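Local coordinates for actin binding protein family protein (Entamoeba histolytica HM-1:IMSS, PDB 6K2F) that probably binds actin monomers and restrains filament assembly by sequestering them, the part modelled here being an ADF-homology domain of a twinfilin, at residues A84-R89 with E117-V122; G59-I64 with M96-T101; S43-D48 with R67-D72; Y78-L83 with G111-Y116. One frame throughout, in Å; residues are numbered along the deposited sequence.

From the N terminus, residues S43-D48 start the first loop, which interaction 3 closes at R67-D72, setting a short helix against the end of strand 62-68. Before that closure, G59-I64 has already opened interaction 2, completed by the helix at M96-T101, so the two contacts cross, on opposite sides of the chain's centre. Strand 77-85 then opens interaction 4 at Y78-L83 and interaction 1 at A84-R89. Strand 114-120 closes them in the same order, making them successive halves of one parallel strand pair that cross each other and interaction 2. I118 N reaches L82 O between these halves, while S62 and Y85 join interactions 1 and 2 through neighbouring strands.

Interaction 1 of 4, residues A84-R89 with E117-V122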
loop_
_atom_site.group_PDB
_atom_site.type_symbol
_atom_site.label_atom_id
_atom_site.label_comp_id
_atom_site.label_asym_id
_atom_site.label_seq_id
_atom_site.Cartn_x
_atom_site.Cartn_y
_atom_site.Cartn_z
ATOM N N ALA A 84 19.323 -2.065 -2.209
ATOM C CA ALA A 84 20.138 -2.471 -3.367
ATOM C C ALA A 84 20.564 -3.907 -3.104
ATOM O O ALA A 84 21.389 -4.123 -2.183
ATOM C CB ALA A 84 21.312 -1.565 -3.534
ATOM N N TYR A 85 19.992 -4.836 -3.868
ATOM C CA TYR A 85 20.343 -6.272 -3.800
ATOM C C TYR A 85 21.459 -6.489 -4.817
ATOM O O TYR A 85 21.189 -6.379 -6.009
ATOM C CB TYR A 85 19.128 -7.155 -4.072
ATOM C CG TYR A 85 19.483 -8.614 -4.236
ATOM C CD1 TYR A 85 20.143 -9.312 -3.243
ATOM C CD2 TYR A 85 19.189 -9.294 -5.401
ATOM C CE1 TYR A 85 20.485 -10.645 -3.402
ATOM C CE2 TYR A 85 19.536 -10.618 -5.572
ATOM C CZ TYR A 85 20.186 -11.310 -4.571
ATOM O OH TYR A 85 20.544 -12.619 -4.763
ATOM N N ILE A 86 22.675 -6.657 -4.336
ATOM C CA ILE A 86 23.860 -6.799 -5.212
ATOM C C ILE A 86 24.601 -8.030 -4.736
ATOM O O ILE A 86 25.537 -7.939 -3.937
ATOM C CB ILE A 86 24.718 -5.521 -5.217
ATOM C CG1 ILE A 86 23.871 -4.303 -5.581
ATOM C CG2 ILE A 86 25.914 -5.708 -6.151
ATOM C CD1 ILE A 86 24.600 -2.994 -5.429
ATOM N N PRO A 87 24.160 -9.236 -5.176
ATOM C CA PRO A 87 24.747 -10.481 -4.696
ATOM C C PRO A 87 26.220 -10.626 -5.089
ATOM O O PRO A 87 26.584 -10.213 -6.171
ATOM C CB PRO A 87 23.851 -11.568 -5.305
ATOM C CG PRO A 87 23.193 -10.909 -6.504
ATOM C CD PRO A 87 23.029 -9.457 -6.095
ATOM N N ASP A 88 27.027 -11.214 -4.212
ATOM C CA ASP A 88 28.499 -11.305 -4.365
ATOM C C ASP A 88 28.845 -12.109 -5.620
ATOM O O ASP A 88 29.929 -11.865 -6.176
ATOM C CB ASP A 88 29.143 -11.954 -3.146
ATOM C CG ASP A 88 29.191 -11.092 -1.907
ATOM O OD1 ASP A 88 29.158 -9.849 -2.050
ATOM O OD2 ASP A 88 29.308 -11.680 -0.812
ATOM N N ARG A 89 27.995 -13.053 -6.046
ATOM C CA ARG A 89 28.379 -13.945 -7.175
ATOM C C ARG A 89 28.049 -13.265 -8.508
ATOM O O ARG A 89 28.507 -13.818 -9.559
ATOM C CB ARG A 89 27.713 -15.321 -7.098
ATOM C CG ARG A 89 26.236 -15.355 -7.459
ATOM C CD ARG A 89 25.741 -16.782 -7.291
ATOM N NE ARG A 89 24.391 -16.964 -7.775
ATOM C CZ ARG A 89 24.071 -17.267 -9.034
ATOM N NH1 ARG A 89 25.015 -17.366 -9.953
ATOM N NH2 ARG A 89 22.801 -17.416 -9.365
ATOM N N GLU A 117 19.843 4.126 2.646
ATOM C CA GLU A 117 20.258 3.291 1.503
ATOM C C GLU A 117 20.807 2.010 2.117
ATOM O O GLU A 117 21.805 2.106 2.866
ATOM C CB GLU A 117 21.234 4.072 0.638
ATOM C CG GLU A 117 20.637 5.379 0.120
ATOM C CD GLU A 117 21.525 6.111 -0.873
ATOM O OE1 GLU A 117 22.593 5.566 -1.194
ATOM O OE2 GLU A 117 21.149 7.222 -1.319
ATOM N N ILE A 118 20.209 0.876 1.801
ATOM C CA ILE A 118 20.520 -0.444 2.408
ATOM C C ILE A 118 21.107 -1.358 1.331
ATOM O O ILE A 118 20.368 -1.797 0.420
ATOM C CB ILE A 118 19.297 -1.063 3.087
ATOM C CG1 ILE A 118 18.702 -0.103 4.109
ATOM C CG2 ILE A 118 19.671 -2.401 3.708
ATOM C CD1 ILE A 118 17.430 -0.592 4.751
ATOM N N HIS A 119 22.402 -1.629 1.448
ATOM C CA HIS A 119 23.117 -2.541 0.526
ATOM C C HIS A 119 23.032 -3.952 1.103
ATOM O O HIS A 119 23.369 -4.127 2.278
ATOM C CB HIS A 119 24.546 -2.044 0.354
ATOM C CG HIS A 119 25.385 -2.893 -0.531
ATOM N ND1 HIS A 119 25.786 -2.464 -1.780
ATOM C CD2 HIS A 119 25.940 -4.109 -0.339
ATOM C CE1 HIS A 119 26.543 -3.408 -2.331
ATOM N NE2 HIS A 119 26.652 -4.419 -1.473
ATOM N N GLY A 120 22.531 -4.918 0.346
ATOM C CA GLY A 120 22.422 -6.310 0.810
ATOM C C GLY A 120 22.905 -7.252 -0.266
ATOM O O GLY A 120 22.881 -6.862 -1.432
ATOM N N THR A 121 23.379 -8.434 0.119
ATOM C CA THR A 121 23.960 -9.402 -0.858
ATOM C C THR A 121 23.169 -10.703 -0.868
ATOM O O THR A 121 23.466 -11.540 -1.716
ATOM C CB THR A 121 25.442 -9.639 -0.559
ATOM O OG1 THR A 121 25.555 -10.360 0.675
ATOM C CG2 THR A 121 26.212 -8.331 -0.493
ATOM N N VAL A 122 22.245 -10.883 0.070
ATOM C CA VAL A 122 21.419 -12.123 0.177
ATOM C C VAL A 122 19.993 -11.672 0.500
ATOM O O VAL A 122 19.811 -10.556 1.045
ATOM C CB VAL A 122 21.980 -13.088 1.234
ATOM C CG1 VAL A 122 23.334 -13.638 0.859
ATOM C CG2 VAL A 122 22.091 -12.412 2.574
HETATM O O HOH W 1 21.909 -13.822 -2.823
HETATM O O HOH W 2 25.897 -12.660 -2.007
#
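I118 begins the pairing: its O takes the amide of A84, N to O 2.8 Å. H119 swings its imidazole beside I86, with CG anti to the backbone N (chi1 179°), and CE1 comes 3.7 Å from I86 CD1; the two side chains cross at about a right angle, I86 CD1 and CB both touching CE1. G120 returns the ladder, giving its N to A84 O at 2.9 Å and accepting I86 N at its own O, both bonds nearly straight. Paired with Y85, G120 sets no side chain beside the tyrosine; F123 meets the ring edge-to-face. T121 leaves the strand and touches most. Its CG2 lies 3.5 Å from I86 O and also meets D88 OD1, while its O sits 3.5 Å from Y85 CE1 and receives protons from two waters, one bound by D88 N and the other by Y85 OH, which also bonds G59. P87 CD sits over the centre of one face of the Y85 ring, 3.6 Å above its plane. V122 N stands at that ring's edge. Parallel strands joined through helices 92-101 and 103-109 form a beta-alpha-beta crossover, part of the mixed sheet of the ADF-homology fold.

Interaction 2 of 4, residues G59-I64 with M96-T101; sequences GEPSYI and MLYSST
P61 and Y98 bring the two backbones nearest, their CA atoms 7.1 Å apart, where the chain enters strand 62-64 beneath the helix. The short strand and the helix segment 96-101 run only 27° from parallel, their axes 10.1 Å apart at closest approach, room for one layer of large side chains. Y98 and Y63 make up most of that layer. P61 lays CB over the centre of the Y98 ring, 3.5 Å from the centroid, in a CH-pi contact; a rigid proline, with its slightly polarised CH groups, suits a position facing an aromatic face. The phenol tip of Y98 runs on to I28 N, on strand 23-29, so that a buried tyrosine keeps its hydroxyl satisfied. This is a helix lying along one face of the central sheet, as in the ADF-homology fold. Beside it Y63 reaches up from the strand, CG set beside its own backbone N (chi1 -57°), and gives its OH proton to Y98 O at 2.6 Å. That bond lies in the carbonyl plane, on a lone pair, with a C=O...OH angle of 116°. The two phenol rings meet obliquely, Y63 CZ being 3.5 Å from Y98 CD2, which lies over one face of the Y63 ring. T101 packs CB against Y63 OH at 3.3 Å, while its OG1 turns back to bond L97 O one helical turn earlier, which leaves CB and the methyl against the Y63 hydroxyl.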
loop_
_atom_site.group_PDB
_atom_site.type_symbol
_atom_site.label_atom_id
_atom_site.label_comp_id
_atom_site.label_asym_id
_atom_site.label_seq_id
_atom_site.Cartn_x
_atom_site.Cartn_y
_atom_site.Cartn_z
ATOM N N GLY A 59 20.956 -14.063 -7.413
ATOM C CA GLY A 59 22.123 -13.851 -8.291
ATOM C C GLY A 59 21.937 -12.702 -9.250
ATOM O O GLY A 59 22.927 -12.400 -9.940
ATOM N N GLU A 60 20.739 -12.092 -9.320
ATOM C CA GLU A 60 20.435 -10.973 -10.260
ATOM C C GLU A 60 20.316 -9.685 -9.454
ATOM O O GLU A 60 19.390 -9.552 -8.673
ATOM C CB GLU A 60 19.130 -11.251 -10.995
ATOM C CG GLU A 60 19.212 -12.441 -11.935
ATOM C CD GLU A 60 18.030 -12.609 -12.886
ATOM O OE1 GLU A 60 17.117 -11.741 -12.894
ATOM O OE2 GLU A 60 18.013 -13.629 -13.601
ATOM N N PRO A 61 21.238 -8.711 -9.602
ATOM C CA PRO A 61 21.108 -7.452 -8.896
ATOM C C PRO A 61 19.794 -6.755 -9.257
ATOM O O PRO A 61 19.349 -6.790 -10.360
ATOM C CB PRO A 61 22.339 -6.650 -9.307
ATOM C CG PRO A 61 23.325 -7.693 -9.783
ATOM C CD PRO A 61 22.468 -8.773 -10.402
ATOM N N SER A 62 19.204 -6.091 -8.264
ATOM C CA SER A 62 18.049 -5.201 -8.507
ATOM C C SER A 62 17.987 -4.154 -7.421
ATOM O O SER A 62 18.616 -4.328 -6.354
ATOM C CB SER A 62 16.735 -5.925 -8.670
ATOM O OG SER A 62 16.332 -6.592 -7.490
ATOM N N TYR A 63 17.296 -3.069 -7.716
ATOM C CA TYR A 63 16.974 -2.035 -6.724
ATOM C C TYR A 63 15.510 -2.131 -6.337
ATOM O O TYR A 63 14.650 -2.397 -7.179
ATOM C CB TYR A 63 17.198 -0.650 -7.297
ATOM C CG TYR A 63 18.580 -0.380 -7.814
ATOM C CD1 TYR A 63 19.655 -0.274 -6.958
ATOM C CD2 TYR A 63 18.800 -0.169 -9.164
ATOM C CE1 TYR A 63 20.926 0.017 -7.428
ATOM C CE2 TYR A 63 20.051 0.157 -9.644
ATOM C CZ TYR A 63 21.125 0.243 -8.785
ATOM O OH TYR A 63 22.353 0.533 -9.314
ATOM N N ILE A 64 15.222 -1.812 -5.082
ATOM C CA ILE A 64 13.820 -1.631 -4.615
ATOM C C ILE A 64 13.727 -0.246 -3.989
ATOM O O ILE A 64 14.492 0.047 -3.085
ATOM C CB ILE A 64 13.388 -2.655 -3.554
ATOM C CG1 ILE A 64 13.680 -4.102 -3.945
ATOM C CG2 ILE A 64 11.915 -2.415 -3.232
ATOM C CD1 ILE A 64 12.756 -4.631 -4.948
ATOM N N MET A 96 29.839 -3.713 -10.016
ATOM C CA MET A 96 30.415 -2.346 -10.033
ATOM C C MET A 96 29.363 -1.390 -10.604
ATOM O O MET A 96 29.165 -0.309 -10.026
ATOM C CB MET A 96 31.692 -2.253 -10.874
ATOM C CG MET A 96 32.902 -2.974 -10.283
ATOM S SD MET A 96 33.292 -2.568 -8.545
ATOM C CE MET A 96 32.485 -3.926 -7.700
ATOM N N LEU A 97 28.697 -1.784 -11.689
ATOM C CA LEU A 97 27.656 -0.936 -12.316
ATOM C C LEU A 97 26.524 -0.696 -11.317
ATOM O O LEU A 97 26.112 0.455 -11.155
ATOM C CB LEU A 97 27.106 -1.619 -13.566
ATOM C CG LEU A 97 26.241 -0.724 -14.445
ATOM C CD1 LEU A 97 27.046 0.438 -15.009
ATOM C CD2 LEU A 97 25.621 -1.530 -15.571
ATOM N N TYR A 98 26.017 -1.727 -10.641
ATOM C CA TYR A 98 24.896 -1.536 -9.690
ATOM C C TYR A 98 25.350 -0.733 -8.475
ATOM O O TYR A 98 24.592 0.096 -7.982
ATOM C CB TYR A 98 24.266 -2.863 -9.276
ATOM C CG TYR A 98 23.184 -3.282 -10.229
ATOM C CD1 TYR A 98 23.478 -3.960 -11.402
ATOM C CD2 TYR A 98 21.872 -2.948 -9.975
ATOM C CE1 TYR A 98 22.460 -4.333 -12.270
ATOM C CE2 TYR A 98 20.847 -3.323 -10.813
ATOM C CZ TYR A 98 21.143 -3.996 -11.984
ATOM O OH TYR A 98 20.152 -4.369 -12.862
ATOM N N SER A 99 26.551 -0.986 -7.980
ATOM C CA SER A 99 27.059 -0.274 -6.783
ATOM C C SER A 99 27.246 1.213 -7.109
ATOM O O SER A 99 26.763 2.061 -6.325
ATOM C CB SER A 99 28.328 -0.929 -6.287
ATOM O OG SER A 99 28.912 -0.167 -5.241
ATOM N N SER A 100 27.899 1.540 -8.226
ATOM C CA SER A 100 28.207 2.951 -8.604
ATOM C C SER A 100 26.915 3.707 -8.968
ATOM O O SER A 100 26.863 4.936 -8.763
ATOM C CB SER A 100 29.208 3.027 -9.720
ATOM O OG SER A 100 28.673 2.479 -10.910
ATOM N N THR A 101 25.900 3.010 -9.477
ATOM C CA THR A 101 24.637 3.637 -9.972
ATOM C C THR A 101 23.678 3.907 -8.799
ATOM O O THR A 101 22.749 4.731 -8.981
ATOM C CB THR A 101 24.034 2.776 -11.089
ATOM O OG1 THR A 101 24.985 2.700 -12.150
ATOM C CG2 THR A 101 22.706 3.292 -11.586
#

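Interaction 3 of 4, residues S43-D48 with R67-D72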
loop_
_atom_site.group_PDB
_atom_site.type_symbol
_atom_site.label_atom_id
_atom_site.label_comp_id
_atom_site.label_asym_id
_atom_site.label_seq_id
_atom_site.Cartn_x
_atom_site.Cartn_y
_atom_site.Cartn_z
ATOM N N SER A 43 -1.338 -0.686 3.978
ATOM C CA SER A 43 -1.076 0.416 4.924
ATOM C C SER A 43 -0.097 -0.053 6.017
ATOM O O SER A 43 0.168 0.760 6.918
ATOM C CB SER A 43 -2.353 0.897 5.509
ATOM O OG SER A 43 -2.936 -0.122 6.291
ATOM N N ASP A 44 0.347 -1.320 6.003
ATOM C CA ASP A 44 1.224 -1.924 7.054
ATOM C C ASP A 44 2.660 -2.018 6.535
ATOM O O ASP A 44 2.994 -2.969 5.817
ATOM C CB ASP A 44 0.701 -3.293 7.505
ATOM C CG ASP A 44 1.415 -3.891 8.716
ATOM O OD1 ASP A 44 2.574 -3.473 9.007
ATOM O OD2 ASP A 44 0.799 -4.766 9.366
ATOM N N PHE A 45 3.480 -1.029 6.877
ATOM C CA PHE A 45 4.893 -0.923 6.441
ATOM C C PHE A 45 5.646 -2.194 6.840
ATOM O O PHE A 45 6.379 -2.766 6.031
ATOM C CB PHE A 45 5.517 0.314 7.082
ATOM C CG PHE A 45 7.015 0.399 6.968
ATOM C CD1 PHE A 45 7.593 0.941 5.839
ATOM C CD2 PHE A 45 7.840 -0.048 7.984
ATOM C CE1 PHE A 45 8.965 1.071 5.735
ATOM C CE2 PHE A 45 9.216 0.077 7.872
ATOM C CZ PHE A 45 9.775 0.624 6.748
ATOM N N ASP A 46 5.463 -2.621 8.088
ATOM C CA ASP A 46 6.231 -3.762 8.647
ATOM C C ASP A 46 5.942 -5.031 7.837
ATOM O O ASP A 46 6.904 -5.701 7.412
ATOM C CB ASP A 46 5.892 -3.971 10.120
ATOM C CG ASP A 46 6.419 -2.874 11.033
ATOM O OD1 ASP A 46 7.461 -2.265 10.718
ATOM O OD2 ASP A 46 5.777 -2.625 12.057
ATOM N N ALA A 47 4.662 -5.349 7.622
ATOM C CA ALA A 47 4.228 -6.519 6.829
ATOM C C ALA A 47 4.781 -6.390 5.410
ATOM O O ALA A 47 5.286 -7.376 4.849
ATOM C CB ALA A 47 2.724 -6.596 6.802
ATOM N N ASP A 48 4.716 -5.190 4.842
ATOM C CA ASP A 48 5.070 -5.009 3.420
ATOM C C ASP A 48 6.572 -5.249 3.206
ATOM O O ASP A 48 6.963 -5.602 2.075
ATOM C CB ASP A 48 4.648 -3.639 2.888
ATOM C CG ASP A 48 3.149 -3.449 2.683
ATOM O OD1 ASP A 48 2.333 -4.381 2.996
ATOM O OD2 ASP A 48 2.796 -2.338 2.215
ATOM N N ARG A 67 8.733 2.658 -0.012
ATOM C CA ARG A 67 8.135 3.859 0.617
ATOM C C ARG A 67 7.960 3.632 2.121
ATOM O O ARG A 67 7.414 2.600 2.508
ATOM C CB ARG A 67 6.794 4.171 -0.040
ATOM C CG ARG A 67 6.206 5.499 0.408
ATOM C CD ARG A 67 4.863 5.809 -0.230
ATOM N NE ARG A 67 3.906 4.729 -0.035
ATOM C CZ ARG A 67 3.260 4.451 1.090
ATOM N NH1 ARG A 67 3.451 5.179 2.178
ATOM N NH2 ARG A 67 2.408 3.442 1.131
ATOM N N THR A 68 8.422 4.568 2.939
ATOM C CA THR A 68 8.213 4.524 4.403
ATOM C C THR A 68 6.860 5.142 4.737
ATOM O O THR A 68 6.142 5.614 3.834
ATOM C CB THR A 68 9.314 5.243 5.192
ATOM O OG1 THR A 68 9.139 6.659 5.106
ATOM C CG2 THR A 68 10.697 4.842 4.729
ATOM N N GLU A 69 6.526 5.224 6.034
ATOM C CA GLU A 69 5.312 5.921 6.532
ATOM C C GLU A 69 5.605 7.373 6.912
ATOM O O GLU A 69 4.687 8.055 7.379
ATOM C CB GLU A 69 4.761 5.174 7.744
ATOM C CG GLU A 69 4.145 3.836 7.393
ATOM C CD GLU A 69 3.057 3.936 6.343
ATOM O OE1 GLU A 69 2.101 4.709 6.544
ATOM O OE2 GLU A 69 3.210 3.305 5.301
ATOM N N THR A 70 6.851 7.820 6.754
ATOM C CA THR A 70 7.265 9.179 7.159
ATOM C C THR A 70 7.052 10.108 5.965
ATOM O O THR A 70 7.540 9.799 4.880
ATOM C CB THR A 70 8.701 9.179 7.695
ATOM O OG1 THR A 70 8.676 8.397 8.891
ATOM C CG2 THR A 70 9.208 10.568 8.006
ATOM N N ARG A 71 6.314 11.182 6.169
ATOM C CA ARG A 71 6.109 12.184 5.092
ATOM C C ARG A 71 7.400 12.991 4.893
ATOM O O ARG A 71 8.190 13.141 5.842
ATOM C CB ARG A 71 4.883 13.050 5.392
ATOM C CG ARG A 71 3.557 12.305 5.298
ATOM C CD ARG A 71 3.135 11.928 3.890
ATOM N NE ARG A 71 2.859 13.099 3.068
ATOM C CZ ARG A 71 1.692 13.738 3.010
ATOM N NH1 ARG A 71 0.659 13.327 3.728
ATOM N NH2 ARG A 71 1.561 14.792 2.218
ATOM N N ASP A 72 7.597 13.468 3.667
ATOM C CA ASP A 72 8.701 14.371 3.252
ATOM C C ASP A 72 8.096 15.731 2.900
ATOM O O ASP A 72 7.469 15.842 1.822
ATOM C CB ASP A 72 9.474 13.775 2.075
ATOM C CG ASP A 72 10.666 14.604 1.638
ATOM O OD1 ASP A 72 10.947 15.630 2.299
ATOM O OD2 ASP A 72 11.304 14.205 0.643
HETATM O O HOH W 3 -0.161 3.368 7.243
#
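F45 carries this contact with R67, T68 and E69, and its side chain can be followed outward from the backbone. CB touches CG of E69 at 3.8 Å, an aliphatic meeting alongside the acid's chain. CG lies anti to the backbone N (chi1 168°), which sends the ring away from the helix and over the end of the strand. There CD1 comes 3.7 Å from R67 O, which lies near the ring plane, so the slightly positive hydrogens of the aromatic edge meet a carbonyl oxygen. Further out, CE1 packs on T68 CA at 3.8 Å. Phenylalanine suits this place, bridging helix and strand with no polar group to satisfy. E69 bends at chi2 and so keeps its carboxylate near S43, with a water 2.6 Å from S43 O and 2.7 Å from E69 OE1; OE2 is salt-bridged to R22, which also bonds R67 O. S43 OG turns away to E117 of the second subunit. D44 accepts the amide of A47, OD1 to N 3.1 Å, and T68 OG1 accepts T70 N and also bonds K79 O of the neighbouring strand. The arrangement is an N-capped helical turn docked on the end of a strand that leaves through an ST turn.

Interaction 4 of 4, residues Y78-L83 with G111-Y116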
loop_
_atom_site.group_PDB
_atom_site.type_symbol
_atom_site.label_atom_id
_atom_site.label_comp_id
_atom_site.label_asym_id
_atom_site.label_seq_id
_atom_site.Cartn_x
_atom_site.Cartn_y
_atom_site.Cartn_z
ATOM N N TYR A 78 6.754 11.343 0.527
ATOM C CA TYR A 78 7.232 10.422 1.581
ATOM C C TYR A 78 8.759 10.334 1.548
ATOM O O TYR A 78 9.397 10.587 0.509
ATOM C CB TYR A 78 6.628 9.044 1.351
ATOM C CG TYR A 78 5.218 8.873 1.848
ATOM C CD1 TYR A 78 4.991 8.541 3.173
ATOM C CD2 TYR A 78 4.115 9.003 1.016
ATOM C CE1 TYR A 78 3.719 8.311 3.659
ATOM C CE2 TYR A 78 2.831 8.770 1.491
ATOM C CZ TYR A 78 2.629 8.439 2.821
ATOM O OH TYR A 78 1.380 8.198 3.354
ATOM N N LYS A 79 9.327 9.890 2.664
ATOM C CA LYS A 79 10.705 9.352 2.731
ATOM C C LYS A 79 10.692 7.888 2.271
ATOM O O LYS A 79 9.711 7.182 2.506
ATOM C CB LYS A 79 11.232 9.477 4.156
ATOM C CG LYS A 79 11.418 10.910 4.634
ATOM C CD LYS A 79 12.821 11.362 4.508
ATOM C CE LYS A 79 13.074 12.782 4.966
ATOM N NZ LYS A 79 14.480 13.145 4.682
ATOM N N TRP A 80 11.756 7.458 1.613
ATOM C CA TRP A 80 11.889 6.107 1.019
ATOM C C TRP A 80 13.153 5.419 1.542
ATOM O O TRP A 80 14.050 6.091 2.068
ATOM C CB TRP A 80 11.954 6.222 -0.501
ATOM C CG TRP A 80 10.705 6.756 -1.134
ATOM C CD1 TRP A 80 10.199 8.016 -1.038
ATOM C CD2 TRP A 80 9.787 6.011 -1.943
ATOM N NE1 TRP A 80 9.029 8.108 -1.736
ATOM C CE2 TRP A 80 8.747 6.899 -2.307
ATOM C CE3 TRP A 80 9.774 4.714 -2.459
ATOM C CZ2 TRP A 80 7.702 6.507 -3.137
ATOM C CZ3 TRP A 80 8.747 4.334 -3.287
ATOM C CH2 TRP A 80 7.717 5.215 -3.610
ATOM N N LEU A 81 13.180 4.103 1.386
ATOM C CA LEU A 81 14.410 3.296 1.489
ATOM C C LEU A 81 14.872 2.962 0.080
ATOM O O LEU A 81 14.031 2.638 -0.780
ATOM C CB LEU A 81 14.141 1.993 2.242
ATOM C CG LEU A 81 13.356 2.114 3.535
ATOM C CD1 LEU A 81 13.058 0.722 4.063
ATOM C CD2 LEU A 81 14.095 2.964 4.530
ATOM N N LEU A 82 16.172 3.025 -0.134
ATOM C CA LEU A 82 16.776 2.455 -1.353
ATOM C C LEU A 82 17.365 1.111 -0.945
ATOM O O LEU A 82 18.321 1.100 -0.159
ATOM C CB LEU A 82 17.840 3.403 -1.906
ATOM C CG LEU A 82 18.615 2.825 -3.097
ATOM C CD1 LEU A 82 17.690 2.428 -4.234
ATOM C CD2 LEU A 82 19.662 3.820 -3.558
ATOM N N LEU A 83 16.750 0.028 -1.398
ATOM C CA LEU A 83 17.257 -1.336 -1.134
ATOM C C LEU A 83 18.054 -1.732 -2.368
ATOM O O LEU A 83 17.491 -1.686 -3.464
ATOM C CB LEU A 83 16.091 -2.288 -0.900
ATOM C CG LEU A 83 15.069 -1.849 0.151
ATOM C CD1 LEU A 83 14.006 -2.919 0.318
ATOM C CD2 LEU A 83 15.723 -1.528 1.479
ATOM N N GLY A 111 17.771 14.850 -2.565
ATOM C CA GLY A 111 18.533 14.445 -1.369
ATOM C C GLY A 111 17.642 14.177 -0.160
ATOM O O GLY A 111 18.118 13.468 0.736
ATOM N N SER A 112 16.408 14.699 -0.129
ATOM C CA SER A 112 15.447 14.513 0.994
ATOM C C SER A 112 14.745 13.156 0.872
ATOM O O SER A 112 14.109 12.720 1.837
ATOM C CB SER A 112 14.424 15.629 1.066
ATOM O OG SER A 112 13.483 15.537 -0.002
ATOM N N THR A 113 14.848 12.511 -0.287
ATOM C CA THR A 113 13.978 11.377 -0.660
ATOM C C THR A 113 14.255 10.183 0.252
ATOM O O THR A 113 13.279 9.520 0.663
ATOM C CB THR A 113 14.210 10.957 -2.115
ATOM O OG1 THR A 113 13.930 12.092 -2.938
ATOM C CG2 THR A 113 13.372 9.759 -2.514
ATOM N N PHE A 114 15.523 9.837 0.451
ATOM C CA PHE A 114 15.905 8.527 1.040
ATOM C C PHE A 114 16.304 8.696 2.499
ATOM O O PHE A 114 17.222 9.449 2.838
ATOM C CB PHE A 114 16.987 7.842 0.216
ATOM C CG PHE A 114 16.476 7.508 -1.156
ATOM C CD1 PHE A 114 15.639 6.422 -1.342
ATOM C CD2 PHE A 114 16.774 8.325 -2.236
ATOM C CE1 PHE A 114 15.149 6.120 -2.596
ATOM C CE2 PHE A 114 16.274 8.025 -3.487
ATOM C CZ PHE A 114 15.465 6.931 -3.665
ATOM N N LEU A 115 15.582 7.985 3.346
ATOM C CA LEU A 115 15.877 7.918 4.795
ATOM C C LEU A 115 17.138 7.067 4.955
ATOM O O LEU A 115 18.070 7.486 5.673
ATOM C CB LEU A 115 14.654 7.286 5.462
ATOM C CG LEU A 115 14.720 7.117 6.973
ATOM C CD1 LEU A 115 14.546 8.458 7.660
ATOM C CD2 LEU A 115 13.663 6.131 7.437
ATOM N N TYR A 116 17.180 5.925 4.263
ATOM C CA TYR A 116 18.336 5.009 4.297
ATOM C C TYR A 116 18.578 4.420 2.913
ATOM O O TYR A 116 17.614 4.186 2.165
ATOM C CB TYR A 116 18.079 3.825 5.230
ATOM C CG TYR A 116 17.892 4.209 6.669
ATOM C CD1 TYR A 116 18.913 4.831 7.370
ATOM C CD2 TYR A 116 16.695 3.962 7.317
ATOM C CE1 TYR A 116 18.756 5.186 8.696
ATOM C CE2 TYR A 116 16.522 4.327 8.641
ATOM C CZ TYR A 116 17.551 4.931 9.325
ATOM O OH TYR A 116 17.395 5.264 10.640
#
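W80 and F114 form the tight part of the contact, a parallel pair with CA atoms 4.7 Å apart. W80 N gives its proton to T113 O at 2.7 Å, and W80 O takes L115 N at 2.8 Å. On the face of W80, L82 and F114 the apolar fit is close: F114 CD1 reaches L82 CB, while its CE1 lies 3.8 Å from W80 CB. With CG set beside the backbone N (chi1 -64°), the phenylalanine ring lies between these two neighbours. T113 CG2 covers one face of that ring, offset toward the rim, and F105 and L109 of helix 103-109 pack on F114 as well. Large hydrophobic residues suit this side because a helix lies over it. On the opposite face L81 and Y116 lie side by side, pointing the same way, CD2 to CD2 3.9 Å, beneath helix 127-137. The chain turns a corner at L115, and the next bond is L82 N to Y116 O; Y116 N is buried without a partner. L115 is the solvent side, exposed, with only CB close to W80 O, at 3.6 Å. K79 is partly exposed yet well engaged. Its chain bends at chi2 (-98°) and folds CD and CE along S112 O, to which NZ donates at 2.9 Å, tilted 22° from the carbonyl plane. Lysine suits this end: its aliphatic chain lies along the backbone while its amine reaches a carbonyl. The chemistry implies backbone bonds and buried rings holding the strands' middle, with the lysine's amine tying the loop before them.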